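Spore coat polysaccharide biosynthesis protein SpsE (Bacillus subtilis, PDB 1VLI) probably acts in spore coat polysaccharide biosynthesis as a sialic acid synthase-like enzyme, with the activity of an N-acylneuraminate-9-phosphate synthase. Local coordinates at residues 192-200 with 301-310; 170-181 with 211-219. All blocks are in the same frame, centred on the assembly; numbering follows the deposited sequence.

Interaction 1: residues 192-200 with 301-310; sequences HCVAKYPAP and KTTTAIEGEI
At the C-terminal mouth of the TIM barrel of this NeuB-family protein, beside the zinc site, the loop leaving strand 188-193 meets the linker that runs on toward the SAF domain, with His-192 against Lys-301 at one end, and Val-194 against Glu-307 and Ala-195 against Ile-310 at the other. The ammonium NZ of Lys-301 approaches the imidazole of His-192 at its edge and in the ring plane, giving a weak hydrogen bond to ND1 at 3.1 Å. Each partner is also held from elsewhere: His-192 NE2 by the carbonyl of Ser-204, Lys-301 NZ by the hydroxyl of Thr-165. Farther along, the carboxylate of Glu-307 is gripped within its own segment. Glu-307 OE1 takes the backbone N-H of Thr-304 through the anti lone pair (N to OE1 3.0 Å, 152° at the hydrogen), while Thr-304 OG1 donates to the same Glu-307 OE1 from above the carboxylate plane at 2.6 Å. With chi1 at 55°, that hydroxyl of Thr-304 lies between the backbone N and the carbonyl carbon, where OG1 can reach Glu-307 and still face Val-194, whose CG1 is 4.0 Å from it. A valine in place of Thr-304 would probably leave Glu-307 OE1 with the backbone N-H alone and its carboxylate freer to turn. Val-194 and Glu-307 cross at about a right angle, CG1 of the valine lying 3.7 Å from CD of the glutamate. Apolar contact continues past the acid, where Ile-310 CD1 packs on Ala-195 CB at 4.0 Å. Two donors from one threonine, both on a single oxygen, thus restrict rotation of the Glu-307 carboxylate and keep its CD against the Val-194 methyl.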
loop_
_atom_site.group_PDB
_atom_site.type_symbol
_atom_site.label_atom_id
_atom_site.label_comp_id
_atom_site.label_asym_id
_atom_site.label_seq_id
_atom_site.Cartn_x
_atom_site.Cartn_y
_atom_site.Cartn_z
ATOM N N HIS A 192 -7.820 4.699 -3.467
ATOM C CA HIS A 192 -8.973 3.814 -3.428
ATOM C C HIS A 192 -8.578 2.531 -4.113
ATOM O O HIS A 192 -7.769 2.551 -5.027
ATOM C CB HIS A 192 -10.164 4.453 -4.152
ATOM C CG HIS A 192 -11.321 3.524 -4.338
ATOM N ND1 HIS A 192 -11.884 2.817 -3.294
ATOM C CD2 HIS A 192 -12.026 3.193 -5.444
ATOM C CE1 HIS A 192 -12.896 2.103 -3.750
ATOM N NE2 HIS A 192 -13.009 2.319 -5.046
ATOM N N CYS A 193 -9.187 1.424 -3.718
ATOM C CA CYS A 193 -8.660 0.142 -4.085
ATOM C C CYS A 193 -9.623 -0.973 -3.715
ATOM O O CYS A 193 -10.291 -0.884 -2.698
ATOM C CB CYS A 193 -7.374 -0.030 -3.276
ATOM S SG CYS A 193 -6.541 -1.541 -3.642
ATOM N N VAL A 194 -9.661 -2.036 -4.514
ATOM C CA VAL A 194 -10.398 -3.272 -4.171
ATOM C C VAL A 194 -9.440 -4.476 -3.994
ATOM O O VAL A 194 -8.654 -4.787 -4.902
ATOM C CB VAL A 194 -11.397 -3.626 -5.272
ATOM C CG1 VAL A 194 -12.300 -4.754 -4.829
ATOM C CG2 VAL A 194 -12.200 -2.402 -5.683
ATOM N N ALA A 195 -9.511 -5.167 -2.853
ATOM C CA ALA A 195 -8.502 -6.210 -2.511
ATOM C C ALA A 195 -8.589 -7.525 -3.298
ATOM O O ALA A 195 -7.626 -8.300 -3.325
ATOM C CB ALA A 195 -8.450 -6.484 -0.991
ATOM N N LYS A 196 -9.728 -7.769 -3.935
ATOM C CA LYS A 196 -9.844 -8.855 -4.903
ATOM C C LYS A 196 -8.924 -8.647 -6.124
ATOM O O LYS A 196 -8.746 -7.530 -6.602
ATOM C CB LYS A 196 -11.302 -9.002 -5.344
ATOM C CG LYS A 196 -11.604 -10.270 -6.145
ATOM C CD LYS A 196 -11.328 -11.568 -5.362
ATOM C CE LYS A 196 -11.746 -12.793 -6.174
ATOM N NZ LYS A 196 -11.523 -14.044 -5.405
ATOM N N TYR A 197 -8.325 -9.730 -6.606
ATOM C CA TYR A 197 -7.514 -9.673 -7.813
ATOM C C TYR A 197 -7.725 -10.952 -8.637
ATOM O O TYR A 197 -7.456 -12.052 -8.145
ATOM C CB TYR A 197 -6.026 -9.435 -7.482
ATOM C CG TYR A 197 -5.105 -9.377 -8.706
ATOM C CD1 TYR A 197 -5.003 -8.214 -9.491
ATOM C CD2 TYR A 197 -4.323 -10.485 -9.075
ATOM C CE1 TYR A 197 -4.157 -8.163 -10.617
ATOM C CE2 TYR A 197 -3.471 -10.440 -10.193
ATOM C CZ TYR A 197 -3.397 -9.280 -10.953
ATOM O OH TYR A 197 -2.562 -9.249 -12.046
ATOM N N PRO A 198 -8.231 -10.819 -9.867
ATOM C CA PRO A 198 -8.662 -9.537 -10.415
ATOM C C PRO A 198 -10.040 -9.108 -9.876
ATOM O O PRO A 198 -10.802 -9.941 -9.351
ATOM C CB PRO A 198 -8.732 -9.811 -11.920
ATOM C CG PRO A 198 -9.099 -11.248 -12.002
ATOM C CD PRO A 198 -8.429 -11.917 -10.829
ATOM N N ALA A 199 -10.333 -7.817 -10.014
ATOM C CA ALA A 199 -11.554 -7.241 -9.497
ATOM C C ALA A 199 -12.506 -6.980 -10.659
ATOM O O ALA A 199 -12.196 -6.184 -11.547
ATOM C CB ALA A 199 -11.247 -5.957 -8.761
ATOM N N PRO A 200 -13.658 -7.653 -10.669
ATOM C CA PRO A 200 -14.665 -7.419 -11.710
ATOM C C PRO A 200 -15.074 -5.937 -11.723
ATOM O O PRO A 200 -15.149 -5.326 -10.652
ATOM C CB PRO A 200 -15.842 -8.300 -11.271
ATOM C CG PRO A 200 -15.274 -9.310 -10.346
ATOM C CD PRO A 200 -14.091 -8.669 -9.686
ATOM N N LYS A 301 -17.861 4.509 1.449
ATOM C CA LYS A 301 -16.540 3.859 1.550
ATOM C C LYS A 301 -16.677 2.722 2.517
ATOM O O LYS A 301 -16.987 2.944 3.687
ATOM C CB LYS A 301 -15.460 4.824 2.052
ATOM C CG LYS A 301 -14.078 4.210 2.205
ATOM C CD LYS A 301 -13.659 3.487 0.946
ATOM C CE LYS A 301 -12.236 2.993 1.069
ATOM N NZ LYS A 301 -11.774 2.386 -0.234
ATOM N N THR A 302 -16.469 1.508 2.009
ATOM C CA THR A 302 -16.668 0.278 2.780
ATOM C C THR A 302 -16.038 -0.957 2.090
ATOM O O THR A 302 -15.630 -0.879 0.948
ATOM C CB THR A 302 -18.189 0.070 3.079
ATOM O OG1 THR A 302 -18.345 -1.026 3.979
ATOM C CG2 THR A 302 -18.981 -0.343 1.827
ATOM N N THR A 303 -15.960 -2.089 2.789
ATOM C CA THR A 303 -15.527 -3.355 2.177
ATOM C C THR A 303 -16.584 -3.925 1.191
ATOM O O THR A 303 -17.800 -3.736 1.388
ATOM C CB THR A 303 -15.157 -4.364 3.295
ATOM O OG1 THR A 303 -14.442 -5.476 2.737
ATOM C CG2 THR A 303 -16.409 -4.969 3.936
ATOM N N THR A 304 -16.133 -4.599 0.129
ATOM C CA THR A 304 -17.065 -5.134 -0.888
ATOM C C THR A 304 -17.615 -6.533 -0.538
ATOM O O THR A 304 -17.145 -7.180 0.410
ATOM C CB THR A 304 -16.455 -5.113 -2.335
ATOM O OG1 THR A 304 -15.204 -5.814 -2.354
ATOM C CG2 THR A 304 -16.105 -3.683 -2.793
ATOM N N ALA A 305 -18.629 -6.971 -1.296
ATOM C CA ALA A 305 -19.160 -8.337 -1.200
ATOM C C ALA A 305 -18.086 -9.421 -1.427
ATOM O O ALA A 305 -18.145 -10.472 -0.785
ATOM C CB ALA A 305 -20.353 -8.529 -2.146
ATOM N N ILE A 306 -17.108 -9.149 -2.312
ATOM C CA ILE A 306 -15.972 -10.072 -2.622
ATOM C C ILE A 306 -14.701 -9.901 -1.750
ATOM O O ILE A 306 -13.751 -10.690 -1.862
ATOM C CB ILE A 306 -15.586 -10.046 -4.147
ATOM C CG1 ILE A 306 -15.212 -8.627 -4.595
ATOM C CG2 ILE A 306 -16.688 -10.684 -5.010
ATOM C CD1 ILE A 306 -14.399 -8.563 -5.866
ATOM N N GLU A 307 -14.684 -8.870 -0.904
ATOM C CA GLU A 307 -13.651 -8.718 0.133
ATOM C C GLU A 307 -14.174 -9.235 1.500
ATOM O O GLU A 307 -13.564 -10.118 2.105
ATOM C CB GLU A 307 -13.145 -7.260 0.215
ATOM C CG GLU A 307 -12.322 -6.781 -0.989
ATOM C CD GLU A 307 -12.305 -5.256 -1.152
ATOM O OE1 GLU A 307 -13.367 -4.599 -1.054
ATOM O OE2 GLU A 307 -11.221 -4.699 -1.396
ATOM N N GLY A 308 -15.298 -8.684 1.964
ATOM C CA GLY A 308 -16.020 -9.191 3.140
ATOM C C GLY A 308 -15.381 -8.982 4.507
ATOM O O GLY A 308 -14.791 -9.917 5.066
ATOM N N GLU A 309 -15.536 -7.769 5.052
ATOM C CA GLU A 309 -14.993 -7.325 6.370
ATOM C C GLU A 309 -13.546 -7.754 6.697
ATOM O O GLU A 309 -13.267 -8.382 7.734
ATOM C CB GLU A 309 -15.965 -7.617 7.526
ATOM C CG GLU A 309 -16.156 -9.090 7.847
ATOM C CD GLU A 309 -17.228 -9.320 8.886
ATOM O OE1 GLU A 309 -18.337 -8.750 8.736
ATOM O OE2 GLU A 309 -16.961 -10.078 9.846
ATOM N N ILE A 310 -12.639 -7.384 5.792
ATOM C CA ILE A 310 -11.211 -7.618 5.964
ATOM C C ILE A 310 -10.640 -6.685 7.030
ATOM O O ILE A 310 -9.587 -6.950 7.617
ATOM C CB ILE A 310 -10.463 -7.461 4.616
ATOM C CG1 ILE A 310 -10.991 -6.259 3.825
ATOM C CG2 ILE A 310 -10.574 -8.745 3.781
ATOM C CD1 ILE A 310 -10.083 -5.857 2.657
#

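Interaction 2: residues 170-181 with 211-219; sequences ISDVHEAWRTIR and MLAAAFPEA
Ile-170 opens the contact at the start of helix 170-181, sending CD1 against the side chains of helix 208-215 and of Phe-216, which follows it. Ile-170 CD1 meets Leu-212 CD2 and Phe-216 CE2, each at 3.7 Å, with the selenium of the selenomethionine Met-211 close by. The CG1 branch lies anti to the backbone N (chi1 -168°), which carries this methyl across to the second helix. One turn on, Val-173 places CG1 3.5 Å from Phe-216 CE2, crossing the phenyl group obliquely. His-174 offers the edge of its imidazole: Phe-216 CE1 lies in the ring plane, 3.8 Å from His-174 ND1, while Arg-178 CG covers one face. Trp-177 then supplies a broad indole face. Phe-216 turns its edge toward it in an edge-to-face pair, the phenyl and five-membered ring centroids 5.3 Å apart and the planes inclined at 52°, and Phe-216 CD1 stands over the indole, 4.0 Å from Trp-177 CG. Arg-181 CG lies toward the opposite indole face, though its exact placement is doubtful. At the end of the helix, the NH2 of Arg-181 makes a 3.0 Å salt bridge with OE1 of Glu-218. Phe-216 thus touches Ile-170, Val-173, His-174 and Trp-177 in turn, just where its own helix ends, and the type I turn from Phe-216 to Ala-219 brings Glu-218 within reach of the arginine. The helix segments cross at -44° with their axes 12.1 Å apart, as neighbouring outer helices of the barrel. Beneath them Trp-177 and Arg-181 rest on Ile-188, and Ala-219 on Ile-190, both of strand 188-193, while Ala-176 and Ile-180 face strand 161-164 and helix 148-155.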
loop_
_atom_site.group_PDB
_atom_site.type_symbol
_atom_site.label_atom_id
_atom_site.label_comp_id
_atom_site.label_asym_id
_atom_site.label_seq_id
_atom_site.Cartn_x
_atom_site.Cartn_y
_atom_site.Cartn_z
ATOM N N ILE A 170 -14.532 5.120 6.309
ATOM C CA ILE A 170 -14.055 6.501 6.309
ATOM C C ILE A 170 -13.223 6.858 7.567
ATOM O O ILE A 170 -12.225 7.600 7.501
ATOM C CB ILE A 170 -15.229 7.482 5.971
ATOM C CG1 ILE A 170 -14.738 8.899 5.674
ATOM C CG2 ILE A 170 -16.330 7.478 7.041
ATOM C CD1 ILE A 170 -14.071 9.054 4.357
ATOM N N SER A 171 -13.586 6.258 8.692
ATOM C CA SER A 171 -12.901 6.517 9.931
ATOM C C SER A 171 -11.482 5.953 9.938
ATOM O O SER A 171 -10.594 6.561 10.526
ATOM C CB SER A 171 -13.717 5.967 11.090
ATOM O OG SER A 171 -14.147 4.666 10.764
ATOM N N ASP A 172 -11.255 4.818 9.278
ATOM C CA ASP A 172 -9.875 4.275 9.140
ATOM C C ASP A 172 -9.014 5.192 8.278
ATOM O O ASP A 172 -7.801 5.407 8.548
ATOM C CB ASP A 172 -9.889 2.881 8.495
ATOM C CG ASP A 172 -10.953 1.955 9.094
ATOM O OD1 ASP A 172 -10.979 1.810 10.325
ATOM O OD2 ASP A 172 -11.795 1.334 8.408
ATOM N N VAL A 173 -9.642 5.731 7.231
ATOM C CA VAL A 173 -8.936 6.591 6.300
ATOM C C VAL A 173 -8.544 7.862 7.065
ATOM O O VAL A 173 -7.374 8.314 7.038
ATOM C CB VAL A 173 -9.781 6.849 5.072
ATOM C CG1 VAL A 173 -9.145 7.819 4.167
ATOM C CG2 VAL A 173 -9.975 5.577 4.309
ATOM N N HIS A 174 -9.497 8.359 7.843
ATOM C CA HIS A 174 -9.287 9.550 8.642
ATOM C C HIS A 174 -8.203 9.413 9.699
ATOM O O HIS A 174 -7.399 10.331 9.878
ATOM C CB HIS A 174 -10.590 9.954 9.298
ATOM C CG HIS A 174 -10.485 11.188 10.126
ATOM N ND1 HIS A 174 -10.365 12.443 9.573
ATOM C CD2 HIS A 174 -10.525 11.369 11.464
ATOM C CE1 HIS A 174 -10.313 13.344 10.536
ATOM N NE2 HIS A 174 -10.418 12.719 11.693
ATOM N N GLU A 175 -8.180 8.265 10.379
ATOM C CA GLU A 175 -7.278 8.026 11.481
ATOM C C GLU A 175 -5.857 7.872 10.963
ATOM O O GLU A 175 -4.902 8.323 11.599
ATOM C CB GLU A 175 -7.700 6.786 12.280
ATOM C CG GLU A 175 -6.917 6.585 13.566
ATOM C CD GLU A 175 -7.529 5.548 14.495
ATOM O OE1 GLU A 175 -8.361 4.760 14.013
ATOM O OE2 GLU A 175 -7.187 5.519 15.707
ATOM N N ALA A 176 -5.729 7.217 9.818
ATOM C CA ALA A 176 -4.438 7.048 9.153
ATOM C C ALA A 176 -3.912 8.407 8.711
ATOM O O ALA A 176 -2.705 8.713 8.871
ATOM C CB ALA A 176 -4.577 6.121 7.976
ATOM N N TRP A 177 -4.825 9.221 8.176
ATOM C CA TRP A 177 -4.510 10.561 7.702
ATOM C C TRP A 177 -4.013 11.472 8.828
ATOM O O TRP A 177 -2.893 12.036 8.736
ATOM C CB TRP A 177 -5.717 11.165 7.009
ATOM C CG TRP A 177 -5.508 12.575 6.479
ATOM C CD1 TRP A 177 -4.891 12.953 5.293
ATOM C CD2 TRP A 177 -5.922 13.782 7.107
ATOM N NE1 TRP A 177 -4.893 14.322 5.170
ATOM C CE2 TRP A 177 -5.532 14.857 6.262
ATOM C CE3 TRP A 177 -6.605 14.073 8.299
ATOM C CZ2 TRP A 177 -5.784 16.185 6.584
ATOM C CZ3 TRP A 177 -6.847 15.385 8.625
ATOM C CH2 TRP A 177 -6.448 16.434 7.771
ATOM N N ARG A 178 -4.832 11.589 9.878
ATOM C CA ARG A 178 -4.502 12.351 11.080
ATOM C C ARG A 178 -3.182 11.978 11.710
ATOM O O ARG A 178 -2.494 12.837 12.239
ATOM C CB ARG A 178 -5.572 12.159 12.155
ATOM C CG ARG A 178 -6.725 13.114 12.005
ATOM C CD ARG A 178 -7.601 13.219 13.246
ATOM N NE ARG A 178 -7.148 14.279 14.142
ATOM C CZ ARG A 178 -7.844 14.745 15.173
ATOM N NH1 ARG A 178 -9.045 14.250 15.455
ATOM N NH2 ARG A 178 -7.341 15.715 15.926
ATOM N N THR A 179 -2.882 10.686 11.711
ATOM C CA THR A 179 -1.683 10.158 12.335
ATOM C C THR A 179 -0.413 10.639 11.608
ATOM O O THR A 179 0.617 10.897 12.240
ATOM C CB THR A 179 -1.750 8.609 12.306
ATOM O OG1 THR A 179 -2.863 8.152 13.082
ATOM C CG2 THR A 179 -0.578 8.004 12.995
ATOM N N ILE A 180 -0.483 10.730 10.282
ATOM C CA ILE A 180 0.653 11.194 9.481
ATOM C C ILE A 180 0.764 12.703 9.621
ATOM O O ILE A 180 1.868 13.244 9.769
ATOM C CB ILE A 180 0.487 10.791 8.001
ATOM C CG1 ILE A 180 0.436 9.267 7.894
ATOM C CG2 ILE A 180 1.615 11.402 7.119
ATOM C CD1 ILE A 180 -0.201 8.797 6.598
ATOM N N ARG A 181 -0.379 13.381 9.577
ATOM C CA ARG A 181 -0.382 14.811 9.691
ATOM C C ARG A 181 0.164 15.271 11.014
ATOM O O ARG A 181 0.940 16.223 11.044
ATOM C CB ARG A 181 -1.761 15.378 9.466
ATOM C CG ARG A 181 -2.013 15.629 8.039
ATOM C CD ARG A 181 -3.178 16.496 7.808
ATOM N NE ARG A 181 -2.869 17.922 7.869
ATOM C CZ ARG A 181 -2.419 18.643 6.848
ATOM N NH1 ARG A 181 -2.187 18.082 5.663
ATOM N NH2 ARG A 181 -2.190 19.935 7.019
HETATM N N MSE A 211 -15.796 11.408 -3.431
HETATM C CA MSE A 211 -16.169 11.471 -2.031
HETATM C C MSE A 211 -14.916 11.690 -1.171
HETATM O O MSE A 211 -14.868 12.625 -0.359
HETATM C CB MSE A 211 -16.848 10.169 -1.622
HETATM C CG MSE A 211 -17.425 10.172 -0.236
HETATM SE SE MSE A 211 -16.157 9.725 1.132
HETATM C CE MSE A 211 -15.912 7.739 0.767
ATOM N N LEU A 212 -13.896 10.839 -1.338
ATOM C CA LEU A 212 -12.641 11.046 -0.586
ATOM C C LEU A 212 -12.001 12.404 -0.840
ATOM O O LEU A 212 -11.469 13.014 0.060
ATOM C CB LEU A 212 -11.610 9.946 -0.837
ATOM C CG LEU A 212 -12.008 8.561 -0.349
ATOM C CD1 LEU A 212 -10.940 7.585 -0.761
ATOM C CD2 LEU A 212 -12.316 8.497 1.201
ATOM N N ALA A 213 -12.084 12.892 -2.050
ATOM C CA ALA A 213 -11.409 14.143 -2.393
ATOM C C ALA A 213 -12.045 15.333 -1.674
ATOM O O ALA A 213 -11.357 16.240 -1.191
ATOM C CB ALA A 213 -11.433 14.362 -3.912
ATOM N N ALA A 214 -13.373 15.339 -1.613
ATOM C CA ALA A 214 -14.063 16.352 -0.851
ATOM C C ALA A 214 -13.815 16.132 0.627
ATOM O O ALA A 214 -13.541 17.083 1.348
ATOM C CB ALA A 214 -15.563 16.367 -1.188
ATOM N N ALA A 215 -13.836 14.880 1.077
ATOM C CA ALA A 215 -13.649 14.584 2.517
ATOM C C ALA A 215 -12.266 14.936 3.064
ATOM O O ALA A 215 -12.159 15.301 4.236
ATOM C CB ALA A 215 -14.021 13.107 2.863
ATOM N N PHE A 216 -11.224 14.812 2.222
ATOM C CA PHE A 216 -9.832 15.132 2.577
ATOM C C PHE A 216 -9.221 16.088 1.558
ATOM O O PHE A 216 -8.338 15.689 0.782
ATOM C CB PHE A 216 -8.989 13.841 2.615
ATOM C CG PHE A 216 -9.518 12.820 3.573
ATOM C CD1 PHE A 216 -9.229 12.909 4.938
ATOM C CD2 PHE A 216 -10.339 11.786 3.125
ATOM C CE1 PHE A 216 -9.754 11.992 5.849
ATOM C CE2 PHE A 216 -10.865 10.853 4.034
ATOM C CZ PHE A 216 -10.579 10.974 5.395
ATOM N N PRO A 217 -9.633 17.352 1.566
ATOM C CA PRO A 217 -9.303 18.230 0.468
ATOM C C PRO A 217 -7.828 18.629 0.461
ATOM O O PRO A 217 -7.374 19.242 -0.496
ATOM C CB PRO A 217 -10.238 19.439 0.688
ATOM C CG PRO A 217 -10.349 19.531 2.140
ATOM C CD PRO A 217 -10.341 18.077 2.631
ATOM N N GLU A 218 -7.074 18.269 1.492
ATOM C CA GLU A 218 -5.614 18.469 1.438
ATOM C C GLU A 218 -4.827 17.208 1.051
ATOM O O GLU A 218 -3.595 17.243 0.967
ATOM C CB GLU A 218 -5.084 19.020 2.765
ATOM C CG GLU A 218 -5.241 20.525 2.933
ATOM C CD GLU A 218 -4.964 20.954 4.362
ATOM O OE1 GLU A 218 -3.770 21.158 4.717
ATOM O OE2 GLU A 218 -5.946 21.061 5.143
ATOM N N ALA A 219 -5.521 16.087 0.864
ATOM C CA ALA A 219 -4.888 14.864 0.397
ATOM C C ALA A 219 -5.034 14.861 -1.117
ATOM O O ALA A 219 -5.933 15.548 -1.654
ATOM C CB ALA A 219 -5.547 13.669 0.997
#

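Overall arrangement
The two contacts sit on one alpha-beta-alpha run of the barrel: helix 170-181, strand 188-193 and helix 208-215 follow one another, so that interaction 2 packs the two helices on the outside of the strand whose C-terminal end enters interaction 1. Their centres lie about 19 Å apart, yet they touch through Lys-301, whose side chain packs against Met-211 and whose CG lies 4.2 Å from the backbone N of Ile-170. Interaction 1 is the one near the metal: the side chain of Cys-193 is about 6 Å from the zinc ion bound by His-226 and His-248, and His-226 also hydrogen-bonds the carbonyl of Val-194.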